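Putative mandelate racemase (Salmonella typhimurium, PDB 2O56) binds magnesium and may act as a hydro-lyase (dehydratase) of the mandelate racemase branch of the enolase superfamily, its substrate being unknown. Local coordinates at residues A[26-31]-A[54-59]; A[70-75]-A[111-116]. All blocks are in the same frame, centred on the assembly; numbering follows the deposited sequence.

Contact 1 (A[26-31]-A[54-59])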
ATOM      1  N   ARG A  26     -41.279 -18.121  -7.310  1.00 34.40           N
ATOM      2  CA  ARG A  26     -40.937 -19.534  -7.368  1.00 29.64           C
ATOM      3  C   ARG A  26     -40.109 -20.001  -6.191  1.00 33.97           C
ATOM      4  O   ARG A  26     -38.929 -20.291  -6.352  1.00 32.32           O
ATOM      5  CB  ARG A  26     -40.237 -19.870  -8.690  1.00 38.19           C
ATOM      6  CG  ARG A  26     -41.188 -20.245  -9.794  1.00 42.12           C
ATOM      7  CD  ARG A  26     -40.448 -20.709 -11.027  1.00 38.31           C
ATOM      8  NE  ARG A  26     -40.370 -22.159 -11.104  1.00 33.42           N
ATOM      9  CZ  ARG A  26     -39.619 -22.831 -11.977  1.00 39.37           C
ATOM     10  NH1 ARG A  26     -38.862 -22.184 -12.848  1.00 39.72           N
ATOM     11  NH2 ARG A  26     -39.623 -24.160 -11.980  1.00 36.13           N
ATOM     12  N   PRO A  27     -40.730 -20.111  -5.004  1.00 31.22           N
ATOM     13  CA  PRO A  27     -40.038 -20.763  -3.914  1.00 26.02           C
ATOM     14  C   PRO A  27     -39.729 -22.214  -4.236  1.00 30.47           C
ATOM     15  O   PRO A  27     -40.521 -22.898  -4.875  1.00 32.32           O
ATOM     16  CB  PRO A  27     -41.032 -20.669  -2.750  1.00 33.10           C
ATOM     17  CG  PRO A  27     -42.343 -20.442  -3.380  1.00 42.02           C
ATOM     18  CD  PRO A  27     -42.071 -19.651  -4.599  1.00 33.29           C
ATOM     19  N   VAL A  28     -38.563 -22.666  -3.805  1.00 30.73           N
ATOM     20  CA  VAL A  28     -38.095 -24.015  -4.111  1.00 24.36           C
ATOM     21  C   VAL A  28     -37.535 -24.635  -2.839  1.00 30.15           C
ATOM     22  O   VAL A  28     -36.733 -24.025  -2.138  1.00 26.42           O
ATOM     23  CB  VAL A  28     -37.025 -23.986  -5.221  1.00 27.39           C
ATOM     24  CG1 VAL A  28     -36.255 -25.289  -5.284  1.00 19.65           C
ATOM     25  CG2 VAL A  28     -37.675 -23.685  -6.562  1.00 27.27           C
ATOM     26  N   VAL A  29     -37.973 -25.854  -2.545  1.00 32.87           N
ATOM     27  CA  VAL A  29     -37.665 -26.502  -1.291  1.00 26.13           C
ATOM     28  C   VAL A  29     -36.891 -27.799  -1.521  1.00 25.42           C
ATOM     29  O   VAL A  29     -37.168 -28.553  -2.463  1.00 33.06           O
ATOM     30  CB  VAL A  29     -38.967 -26.712  -0.457  1.00 28.92           C
ATOM     31  CG1 VAL A  29     -38.776 -27.754   0.615  1.00 27.99           C
ATOM     32  CG2 VAL A  29     -39.426 -25.374   0.140  1.00 22.30           C
ATOM     33  N   VAL A  30     -35.890 -28.039  -0.685  1.00 29.85           N
ATOM     34  CA  VAL A  30     -35.150 -29.301  -0.717  1.00 29.18           C
ATOM     35  C   VAL A  30     -35.589 -30.049   0.529  1.00 33.72           C
ATOM     36  O   VAL A  30     -35.550 -29.492   1.621  1.00 32.76           O
ATOM     37  CB  VAL A  30     -33.635 -29.066  -0.631  1.00 32.98           C
ATOM     38  CG1 VAL A  30     -32.893 -30.381  -0.623  1.00 24.99           C
ATOM     39  CG2 VAL A  30     -33.155 -28.211  -1.790  1.00 34.12           C
ATOM     40  N   LYS A  31     -36.053 -31.283   0.346  1.00 33.32           N
ATOM     41  CA  LYS A  31     -36.499 -32.133   1.434  1.00 32.44           C
ATOM     42  C   LYS A  31     -35.625 -33.373   1.404  1.00 27.77           C
ATOM     43  O   LYS A  31     -35.634 -34.121   0.435  1.00 30.75           O
ATOM     44  CB  LYS A  31     -37.960 -32.541   1.226  1.00 31.26           C
ATOM     45  CG  LYS A  31     -38.549 -33.359   2.377  1.00 29.16           C
ATOM     46  CD  LYS A  31     -40.033 -33.632   2.120  1.00 40.01           C
ATOM     47  CE  LYS A  31     -40.558 -34.761   2.988  1.00 45.43           C
ATOM     48  NZ  LYS A  31     -40.241 -36.061   2.394  1.00 50.72           N
ATOM     49  N   ALA A  54     -32.738 -23.004 -12.736  1.00 29.54           N
ATOM     50  CA  ALA A  54     -31.331 -23.360 -12.556  1.00 27.20           C
ATOM     51  C   ALA A  54     -31.100 -23.890 -11.141  1.00 24.68           C
ATOM     52  O   ALA A  54     -30.378 -24.880 -10.932  1.00 25.84           O
ATOM     53  CB  ALA A  54     -30.450 -22.134 -12.805  1.00 23.12           C
ATOM     54  N   GLY A  55     -31.727 -23.226 -10.174  1.00 29.22           N
ATOM     55  CA  GLY A  55     -31.648 -23.646  -8.791  1.00 24.87           C
ATOM     56  C   GLY A  55     -32.147 -25.061  -8.574  1.00 30.75           C
ATOM     57  O   GLY A  55     -31.547 -25.808  -7.797  1.00 28.46           O
ATOM     58  N   ILE A  56     -33.248 -25.413  -9.251  1.00 30.21           N
ATOM     59  CA  ILE A  56     -33.821 -26.764  -9.230  1.00 26.20           C
ATOM     60  C   ILE A  56     -32.858 -27.821  -9.778  1.00 19.49           C
ATOM     61  O   ILE A  56     -32.609 -28.840  -9.120  1.00 32.29           O
ATOM     62  CB  ILE A  56     -35.181 -26.825 -10.012  1.00 31.11           C
ATOM     63  CG1 ILE A  56     -36.270 -26.127  -9.216  1.00 25.93           C
ATOM     64  CG2 ILE A  56     -35.623 -28.267 -10.246  1.00 27.96           C
ATOM     65  CD1 ILE A  56     -37.406 -25.628 -10.085  1.00 26.76           C
ATOM     66  N   GLY A  57     -32.304 -27.574 -10.966  1.00 23.74           N
ATOM     67  CA  GLY A  57     -31.358 -28.504 -11.575  1.00 25.13           C
ATOM     68  C   GLY A  57     -30.074 -28.629 -10.772  1.00 27.01           C
ATOM     69  O   GLY A  57     -29.436 -29.703 -10.754  1.00 28.98           O
ATOM     70  N   MET A  58     -29.688 -27.529 -10.117  1.00 29.71           N
ATOM     71  CA  MET A  58     -28.473 -27.495  -9.285  1.00 24.94           C
ATOM     72  C   MET A  58     -28.664 -28.334  -8.022  1.00 23.80           C
ATOM     73  O   MET A  58     -27.828 -29.179  -7.708  1.00 28.02           O
ATOM     74  CB  MET A  58     -28.086 -26.058  -8.914  1.00 26.51           C
ATOM     75  CG  MET A  58     -26.633 -25.883  -8.397  1.00 20.85           C
ATOM     76  SD  MET A  58     -25.335 -26.214  -9.596  1.00 25.89           S
ATOM     77  CE  MET A  58     -24.708 -27.800  -9.043  1.00 19.95           C
ATOM     78  N   ALA A  59     -29.773 -28.096  -7.320  1.00 25.01           N
ATOM     79  CA  ALA A  59     -30.196 -28.925  -6.178  1.00 26.18           C
ATOM     80  C   ALA A  59     -30.284 -30.389  -6.525  1.00 26.97           C
ATOM     81  O   ALA A  59     -29.828 -31.228  -5.764  1.00 30.60           O
ATOM     82  CB  ALA A  59     -31.553 -28.442  -5.627  1.00 29.83           C
TER
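Val28 and Ile56 make the main apolar contact here, where the start of strand 28-34, with the loop residue Arg26 before it, packs on residues 54-59 of helix 52-66 without any hydrogen bond between them. The two side chains cross at about a right angle: both methyls of Val28 lie against CG1 of Ile56, with Val28 CG2 at 3.9 Å from Ile56 CG1. One helical turn on, the gap is bridged more lightly, Val30 CG2 resting 4.2 Å from Ala59 CB. In Val30 that methyl is the branch anti to the carbonyl carbon, which brings it to the helix while CG1 lies anti to the backbone N (chi1 178°).

Arg26 adds a charged group set against a methyl. Its chain bends at chi3 (98°), and the guanidinium meets Ile56 obliquely, with Arg26 NH2 3.3 Å from Ile56 CD1. The charge itself is met outside the two segments, by a salt bridge from NH2 to Asp13 and a hydrogen bond from NH1 to Ser53.

Helix 52-66 thus covers the antiparallel sheet of the N-terminal capping domain: Ile56 and Ala59 also touch Ile11 of strand 6-13, Val30 reaches Ile102 of helix 93-114, and strand 39-44 flanks Val28 through Val44.

Contact 2 (A[70-75]-A[111-116])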
ATOM      1  N   ASP A  70     -23.954 -39.709   5.649  1.00 30.44           N
ATOM      2  CA  ASP A  70     -24.492 -39.379   6.967  1.00 31.24           C
ATOM      3  C   ASP A  70     -24.828 -37.897   7.007  1.00 33.29           C
ATOM      4  O   ASP A  70     -23.920 -37.059   6.967  1.00 35.27           O
ATOM      5  CB  ASP A  70     -23.418 -39.685   8.008  1.00 29.81           C
ATOM      6  CG  ASP A  70     -23.921 -39.629   9.436  1.00 30.54           C
ATOM      7  OD1 ASP A  70     -24.964 -39.004   9.726  1.00 31.35           O
ATOM      8  OD2 ASP A  70     -23.235 -40.225  10.301  1.00 38.08           O
ATOM      9  N   PRO A  71     -26.124 -37.560   7.127  1.00 31.53           N
ATOM     10  CA  PRO A  71     -26.526 -36.146   7.102  1.00 33.26           C
ATOM     11  C   PRO A  71     -26.049 -35.351   8.320  1.00 25.50           C
ATOM     12  O   PRO A  71     -26.124 -34.123   8.317  1.00 33.36           O
ATOM     13  CB  PRO A  71     -28.055 -36.226   7.061  1.00 28.68           C
ATOM     14  CG  PRO A  71     -28.368 -37.513   7.763  1.00 28.64           C
ATOM     15  CD  PRO A  71     -27.294 -38.449   7.300  1.00 31.47           C
ATOM     16  N   MET A  72     -25.536 -36.041   9.339  1.00 28.23           N
ATOM     17  CA  MET A  72     -25.004 -35.377  10.535  1.00 30.39           C
ATOM     18  C   MET A  72     -23.714 -34.600  10.258  1.00 32.33           C
ATOM     19  O   MET A  72     -23.391 -33.666  10.987  1.00 26.68           O
ATOM     20  CB  MET A  72     -24.819 -36.383  11.698  1.00 27.21           C
ATOM     21  CG  MET A  72     -26.147 -37.094  12.087  1.00 26.09           C
ATOM     22  SD  MET A  72     -27.429 -35.931  12.653  1.00 39.69           S
ATOM     23  CE  MET A  72     -26.626 -35.551  14.211  1.00 29.18           C
ATOM     24  N   ASN A  73     -23.014 -34.981   9.185  1.00 25.39           N
ATOM     25  CA  ASN A  73     -21.717 -34.424   8.815  1.00 23.41           C
ATOM     26  C   ASN A  73     -21.872 -33.208   7.904  1.00 23.84           C
ATOM     27  O   ASN A  73     -21.416 -33.210   6.766  1.00 24.92           O
ATOM     28  CB  ASN A  73     -20.831 -35.495   8.129  1.00 18.42           C
ATOM     29  CG  ASN A  73     -20.672 -36.746   8.970  1.00 31.58           C
ATOM     30  OD1 ASN A  73     -20.900 -36.707  10.163  1.00 26.41           O
ATOM     31  ND2 ASN A  73     -20.251 -37.860   8.350  1.00 20.76           N
ATOM     32  N   ASN A  74     -22.533 -32.169   8.391  1.00 22.16           N
ATOM     33  CA  ASN A  74     -22.759 -31.005   7.548  1.00 25.63           C
ATOM     34  C   ASN A  74     -21.456 -30.346   7.085  1.00 21.33           C
ATOM     35  O   ASN A  74     -21.394 -29.843   5.965  1.00 26.81           O
ATOM     36  CB  ASN A  74     -23.675 -29.977   8.236  1.00 23.49           C
ATOM     37  CG  ASN A  74     -23.113 -29.500   9.575  1.00 28.45           C
ATOM     38  OD1 ASN A  74     -23.094 -30.244  10.546  1.00 27.38           O
ATOM     39  ND2 ASN A  74     -22.647 -28.261   9.621  1.00 24.64           N
ATOM     40  N   GLU A  75     -20.427 -30.342   7.933  1.00 24.01           N
ATOM     41  CA  GLU A  75     -19.151 -29.696   7.573  1.00 26.90           C
ATOM     42  C   GLU A  75     -18.524 -30.417   6.389  1.00 31.04           C
ATOM     43  O   GLU A  75     -18.096 -29.797   5.417  1.00 26.93           O
ATOM     44  CB  GLU A  75     -18.166 -29.706   8.751  1.00 28.04           C
ATOM     45  CG  GLU A  75     -18.468 -28.688   9.879  1.00 25.77           C
ATOM     46  CD  GLU A  75     -18.119 -27.235   9.537  1.00 33.26           C
ATOM     47  OE1 GLU A  75     -17.403 -26.988   8.558  1.00 27.49           O
ATOM     48  OE2 GLU A  75     -18.562 -26.313  10.258  1.00 25.49           O
ATOM     49  N   GLY A 111     -31.323 -31.124  14.150  1.00 20.22           N
ATOM     50  CA  GLY A 111     -32.218 -30.688  15.224  1.00 29.55           C
ATOM     51  C   GLY A 111     -33.276 -31.708  15.603  1.00 31.19           C
ATOM     52  O   GLY A 111     -33.495 -31.973  16.797  1.00 30.42           O
ATOM     53  N   LYS A 112     -33.925 -32.283  14.592  1.00 28.52           N
ATOM     54  CA  LYS A 112     -34.982 -33.265  14.816  1.00 31.72           C
ATOM     55  C   LYS A 112     -34.455 -34.528  15.492  1.00 30.59           C
ATOM     56  O   LYS A 112     -35.111 -35.073  16.391  1.00 31.65           O
ATOM     57  CB  LYS A 112     -35.674 -33.608  13.502  1.00 28.53           C
ATOM     58  CG  LYS A 112     -36.424 -32.442  12.933  1.00 26.12           C
ATOM     59  CD  LYS A 112     -36.979 -32.748  11.580  1.00 29.20           C
ATOM     60  CE  LYS A 112     -38.185 -31.870  11.305  1.00 29.17           C
ATOM     61  NZ  LYS A 112     -38.430 -31.723   9.830  1.00 35.21           N
ATOM     62  N   ALA A 113     -33.278 -34.973  15.054  1.00 27.83           N
ATOM     63  CA  ALA A 113     -32.550 -36.078  15.665  1.00 27.55           C
ATOM     64  C   ALA A 113     -32.213 -35.878  17.146  1.00 37.35           C
ATOM     65  O   ALA A 113     -32.186 -36.840  17.906  1.00 32.51           O
ATOM     66  CB  ALA A 113     -31.282 -36.370  14.878  1.00 27.71           C
ATOM     67  N   TRP A 114     -31.940 -34.641  17.557  1.00 29.91           N
ATOM     68  CA  TRP A 114     -31.565 -34.395  18.944  1.00 25.57           C
ATOM     69  C   TRP A 114     -32.716 -33.787  19.740  1.00 24.91           C
ATOM     70  O   TRP A 114     -32.645 -33.687  20.955  1.00 32.03           O
ATOM     71  CB  TRP A 114     -30.330 -33.480  19.053  1.00 30.06           C
ATOM     72  CG  TRP A 114     -29.103 -33.954  18.340  1.00 30.93           C
ATOM     73  CD1 TRP A 114     -28.825 -35.229  17.923  1.00 33.91           C
ATOM     74  CD2 TRP A 114     -27.968 -33.154  17.978  1.00 31.70           C
ATOM     75  NE1 TRP A 114     -27.593 -35.262  17.306  1.00 34.73           N
ATOM     76  CE2 TRP A 114     -27.048 -34.001  17.327  1.00 37.44           C
ATOM     77  CE3 TRP A 114     -27.647 -31.798  18.128  1.00 31.17           C
ATOM     78  CZ2 TRP A 114     -25.826 -33.533  16.827  1.00 33.09           C
ATOM     79  CZ3 TRP A 114     -26.427 -31.331  17.622  1.00 29.84           C
ATOM     80  CH2 TRP A 114     -25.536 -32.195  16.990  1.00 27.94           C
ATOM     81  N   GLY A 115     -33.760 -33.360  19.044  1.00 27.48           N
ATOM     82  CA  GLY A 115     -34.943 -32.812  19.689  1.00 31.29           C
ATOM     83  C   GLY A 115     -34.735 -31.370  20.116  1.00 34.63           C
ATOM     84  O   GLY A 115     -35.258 -30.960  21.132  1.00 30.34           O
ATOM     85  N   VAL A 116     -33.954 -30.613  19.340  1.00 35.61           N
ATOM     86  CA  VAL A 116     -33.555 -29.262  19.753  0.50 35.62           C
ATOM     87  C   VAL A 116     -33.737 -28.214  18.653  1.00 30.61           C
ATOM     88  O   VAL A 116     -33.465 -28.459  17.484  1.00 28.63           O
ATOM     89  CB  VAL A 116     -32.109 -29.213  20.302  0.50 37.05           C
ATOM     90  CG1 VAL A 116     -32.013 -29.920  21.664  0.50 27.53           C
ATOM     91  CG2 VAL A 116     -31.152 -29.814  19.305  0.50 15.62           C
TER
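Met72 reaches across to Trp114 in a Met-aromatic contact that joins the turn leading into helix 74-83 to the C-terminal end of helix 93-114, within the N-terminal domain that members of the enolase superfamily share. The tight part is a single methyl group against an indole. CE of Met72 lies obliquely to the ring by NE1, CE2 and CZ2, 3.3 Å from Trp114 NE1 and 3.4 Å from Trp114 CZ2. Sulfur stands farther back: Met72 SD is 5.4 Å from the centroid of the five-membered ring of Trp114, 44° off the ring normal. Bends at chi2 (-61°) and chi3 (-71°) curl the thioether so that its methyl, rather than the sulfur, leads the approach.

The looser part lies beside Ala113, where Met72 SD comes only within 4.5 Å of Ala113 CB. Ala113 and Trp114 are both partly exposed, in contrast to buried Met72, and just beyond them the chain leaves the helix at exposed Gly115, whose phi is positive. Trp114 has further neighbours: Met121 of helix 118-121, and Val116 of another subunit.

Met72 is itself placed by a type I turn running from Asp70 to Asn73. Within it, an Asx turn joins the Met72 backbone N to Asp70 OD1 at 3.0 Å, the N-H approaching from above the carboxylate plane.

Read from the N terminus, the chain illustrates how a small alpha+beta domain is closed in successive steps. Contact 1 comes first: after strand 28-34 the chain makes the hairpin with strand 39-44, then turns into helix 52-66, which folds back on the sheet and closes a 22-residue loop. Contact 2 opens only afterwards, so the two are in series, neither nested nor crossed. Its 35-residue loop, largely helical, brings the C-terminal end of helix 93-114 against the turn that leads into helix 74-83. Their centres lie 21 Å apart and their nearest atoms about 8 Å, so the two do not touch. Yet helix 93-114 serves both: Met58 packs on its Phe95 and Ala98, while its far end carries Trp114.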